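Local atomic coordinates of bacilliredoxin BrxA (Bacillus subtilis, PDB entry 3FHK), a protein that removes bacillithiol from S-bacillithiolated proteins as a dithiol bacilliredoxin of the thioredoxin superfamily and also shows protein disulfide isomerase activity. Residues 104-107 with 108-111; 8-11 with 12-16. The protein carries 2 engineered substitutions. One frame throughout, in Å; residues are numbered along the deposited sequence.

Contact 1: 104-107 with 108-111; sequences APSS and PSMA. Engineered in segment 104-107: Ala-104 (natural residue Glu).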
# COMPACT_ATOMS: atom_id res chain seq x y z
N ALA A 104 -27.13 -22.50 0.09
CA ALA A 104 -26.08 -21.86 -0.69
C ALA A 104 -25.13 -21.17 0.28
O ALA A 104 -25.48 -20.90 1.43
CB ALA A 104 -26.67 -20.88 -1.67
N PRO A 105 -23.89 -20.90 -0.17
CA PRO A 105 -22.96 -20.15 0.68
C PRO A 105 -23.34 -18.67 0.75
O PRO A 105 -23.72 -18.10 -0.27
CB PRO A 105 -21.63 -20.29 -0.05
CG PRO A 105 -22.00 -20.59 -1.47
CD PRO A 105 -23.27 -21.36 -1.42
N SER A 106 -23.25 -18.08 1.94
CA SER A 106 -23.37 -16.63 2.10
C SER A 106 -22.72 -16.21 3.41
O SER A 106 -22.45 -17.05 4.28
CB SER A 106 -24.83 -16.17 2.04
OG SER A 106 -25.54 -16.50 3.22
N SER A 107 -22.49 -14.92 3.55
CA SER A 107 -21.64 -14.39 4.61
C SER A 107 -22.04 -12.94 4.90
O SER A 107 -22.09 -12.13 3.98
CB SER A 107 -20.19 -14.46 4.13
OG SER A 107 -19.29 -14.12 5.16
N PRO A 108 -22.34 -12.61 6.17
CA PRO A 108 -22.41 -13.51 7.32
C PRO A 108 -23.65 -14.37 7.19
O PRO A 108 -24.55 -14.03 6.44
CB PRO A 108 -22.60 -12.54 8.49
CG PRO A 108 -23.34 -11.38 7.86
CD PRO A 108 -22.61 -11.21 6.57
N SER A 109 -23.68 -15.48 7.92
CA SER A 109 -24.90 -16.27 7.98
C SER A 109 -24.86 -17.07 9.27
O SER A 109 -23.84 -17.09 9.96
CB SER A 109 -25.05 -17.16 6.73
OG SER A 109 -23.94 -18.04 6.58
N MET A 110 -25.96 -17.71 9.63
CA MET A 110 -26.02 -18.45 10.89
C MET A 110 -26.79 -19.76 10.72
O MET A 110 -27.78 -19.82 9.99
CB MET A 110 -26.65 -17.58 11.97
CG MET A 110 -25.86 -16.31 12.31
SD MET A 110 -26.64 -15.29 13.60
CE MET A 110 -27.51 -14.12 12.58
N ALA A 111 -26.33 -20.81 11.38
CA ALA A 111 -27.10 -22.04 11.45
C ALA A 111 -27.28 -22.52 12.88
O ALA A 111 -26.34 -22.51 13.68
CB ALA A 111 -26.45 -23.14 10.59
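Ser-106 and Ser-109 meet across the turn built on the cis peptide bond between Ser-107 and Pro-108, the cis-proline loop that thioredoxin-fold enzymes carry beside their redox centre. One hydrogen bond closes the turn: the hydroxyl OG of Ser-109 gives its proton to the carbonyl O of Ser-106 at 2.9 Å. The donor stands well above the carbonyl plane, 48° out of it, with a C=O...O angle of 132°. It gets there because OG sits between the backbone N and carbonyl carbon of Ser-109 (chi1 59°), which swings it back to the preceding loop. Replacing Ser-109 by alanine removes that donor, and the turn would probably be held less firmly, with the Ser-106 carbonyl relying more on its weak hydrogen bond from Arg-97.

Van der Waals contact supplements the bond. Ser-106 OG lies 3.6 Å from CB of Ser-109, while its own polar partner is the backbone N of Arg-124.

At the apex the cis peptide is marked by the 3.0 Å between Ser-107 CA and Pro-108 CA, and the Ser-107 carbonyl accepts a hydrogen bond from the Arg-124 side chain.

The Pro-108 ring lies about 4 Å from the side chains of the nucleophiles Cys-56 and Cys-58 and packs on helix 57-73. Beyond it the chain enters strand 109-114, where Ser-109 pairs through its backbone with Val-52 of the antiparallel strand 47-53.

Contact 2: 8-11 with 12-16; sequences YEEY and MRQLV
Tyr-11 and Leu-15, one turn apart on helix 2-24, make an i to i+4 CH-pi contact on a face of the helix that is buried between subunits. Leu-15 CD1 stands over the centre of the Tyr-11 ring, 4.1 Å from the centroid and 11° off the ring normal, while Leu-15 CD2 comes within 3.8 Å of Tyr-11 CE2. The ring meets the leucine because its CG is anti to the backbone N (chi1 -171°), which carries it along the helix beside the next turn. Tyr-11 also meets the ring of Tyr-11 of the third subunit, and Pro-18 of the second packs against both Tyr-11 and Leu-15.

Met-12 repeats the i to i+4 spacing with Tyr-8. The two side chains run side by side, and Met-12 CG reaches CE2 of the Tyr-8 ring at 3.7 Å. Beyond CG the chain bends at both chi2 and chi3; Arg-21 of the second subunit packs on the Met-12 side chain. Beneath these pairs the backbone keeps alpha-helical bonding, with Met-12 N giving a nearly straight bond to Tyr-8 O (2.9 Å).

Glu-10 adds a polar i to i+3 pair with the exposed Arg-13. Their carboxylate and guanidinium planes are only 25° apart, yet the salt bridge is a loose one: NE of Arg-13 donates to OE1 of Glu-10 in a weak hydrogen bond of 3.3 Å.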
# COMPACT_ATOMS: atom_id res chain seq x y z
N TYR A 8 0.63 -7.32 3.64
CA TYR A 8 -0.79 -7.05 3.49
C TYR A 8 -1.62 -8.02 4.32
O TYR A 8 -2.54 -7.60 5.04
CB TYR A 8 -1.17 -7.12 2.02
CG TYR A 8 -2.61 -6.73 1.72
CD1 TYR A 8 -2.91 -5.51 1.13
CD2 TYR A 8 -3.66 -7.61 2.00
CE1 TYR A 8 -4.22 -5.16 0.83
CE2 TYR A 8 -4.97 -7.27 1.71
CZ TYR A 8 -5.24 -6.04 1.12
OH TYR A 8 -6.54 -5.69 0.83
N GLU A 9 -1.28 -9.30 4.25
CA GLU A 9 -2.03 -10.31 4.99
C GLU A 9 -1.87 -10.15 6.49
O GLU A 9 -2.83 -10.28 7.25
CB GLU A 9 -1.64 -11.73 4.54
CG GLU A 9 -2.11 -12.08 3.13
CD GLU A 9 -1.49 -13.36 2.60
OE1 GLU A 9 -1.73 -14.44 3.19
OE2 GLU A 9 -0.77 -13.29 1.58
N GLU A 10 -0.66 -9.83 6.92
CA GLU A 10 -0.41 -9.62 8.34
C GLU A 10 -1.24 -8.45 8.84
O GLU A 10 -1.83 -8.48 9.92
CB GLU A 10 1.08 -9.35 8.57
CG GLU A 10 1.44 -9.10 10.03
CD GLU A 10 1.04 -10.26 10.93
OE1 GLU A 10 0.76 -11.37 10.41
OE2 GLU A 10 1.00 -10.06 12.16
N TYR A 11 -1.29 -7.39 8.04
CA TYR A 11 -2.04 -6.23 8.43
C TYR A 11 -3.54 -6.55 8.51
O TYR A 11 -4.19 -6.19 9.49
CB TYR A 11 -1.75 -5.08 7.47
CG TYR A 11 -2.33 -3.74 7.90
CD1 TYR A 11 -2.82 -2.85 6.95
CD2 TYR A 11 -2.38 -3.38 9.24
CE1 TYR A 11 -3.34 -1.62 7.32
CE2 TYR A 11 -2.90 -2.16 9.62
CZ TYR A 11 -3.38 -1.28 8.66
OH TYR A 11 -3.90 -0.05 9.02
N MET A 12 -4.07 -7.23 7.50
CA MET A 12 -5.47 -7.64 7.52
C MET A 12 -5.74 -8.63 8.66
O MET A 12 -6.79 -8.61 9.30
CB MET A 12 -5.91 -8.21 6.17
CG MET A 12 -6.38 -7.16 5.16
SD MET A 12 -7.95 -6.35 5.62
CE MET A 12 -8.97 -7.77 5.92
N ARG A 13 -4.77 -9.49 8.92
CA ARG A 13 -4.86 -10.39 10.07
C ARG A 13 -5.04 -9.61 11.38
O ARG A 13 -5.86 -9.97 12.22
CB ARG A 13 -3.60 -11.24 10.17
CG ARG A 13 -3.76 -12.47 11.03
CD ARG A 13 -2.42 -13.12 11.31
NE ARG A 13 -1.67 -12.41 12.35
CZ ARG A 13 -1.63 -12.77 13.63
NH1 ARG A 13 -2.32 -13.83 14.04
NH2 ARG A 13 -0.92 -12.08 14.51
N GLN A 14 -4.26 -8.55 11.55
CA GLN A 14 -4.32 -7.79 12.79
C GLN A 14 -5.64 -7.04 12.93
O GLN A 14 -6.20 -6.96 14.02
CB GLN A 14 -3.14 -6.83 12.91
CG GLN A 14 -1.82 -7.51 13.19
CD GLN A 14 -1.94 -8.62 14.24
OE1 GLN A 14 -1.74 -9.79 13.94
NE2 GLN A 14 -2.29 -8.24 15.48
N LEU A 15 -6.14 -6.51 11.82
CA LEU A 15 -7.38 -5.73 11.84
C LEU A 15 -8.58 -6.63 12.05
O LEU A 15 -9.65 -6.17 12.47
CB LEU A 15 -7.55 -4.97 10.52
CG LEU A 15 -6.48 -3.97 10.13
CD1 LEU A 15 -6.80 -3.43 8.74
CD2 LEU A 15 -6.36 -2.83 11.16
N VAL A 16 -8.41 -7.90 11.73
CA VAL A 16 -9.51 -8.85 11.82
C VAL A 16 -9.67 -9.40 13.24
O VAL A 16 -10.73 -9.90 13.60
CB VAL A 16 -9.33 -9.96 10.78
CG1 VAL A 16 -10.05 -11.22 11.21
CG2 VAL A 16 -9.83 -9.48 9.42

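How the contacts relate
Both contacts are local, yet they illustrate how place in the fold sets chemistry. The centre of contact 1 lies about 8 Å from that of the chain, the centre of contact 2 about 20 Å. Contact 1, near the core and with no exposed residue among those touching, joins a loop to a sheet strand beside the CXC motif through hydroxyls, carbonyls and a cis-proline; no other subunit of the assembly touches it. Contact 2, on the projecting N-terminal helix, ranges from buried Tyr-11, Met-12 and Leu-15, which pack against other subunits, to exposed Glu-9 and Arg-13, and relies on helical bonding, apolar side chains and a weak salt bridge. The two share no helix or strand.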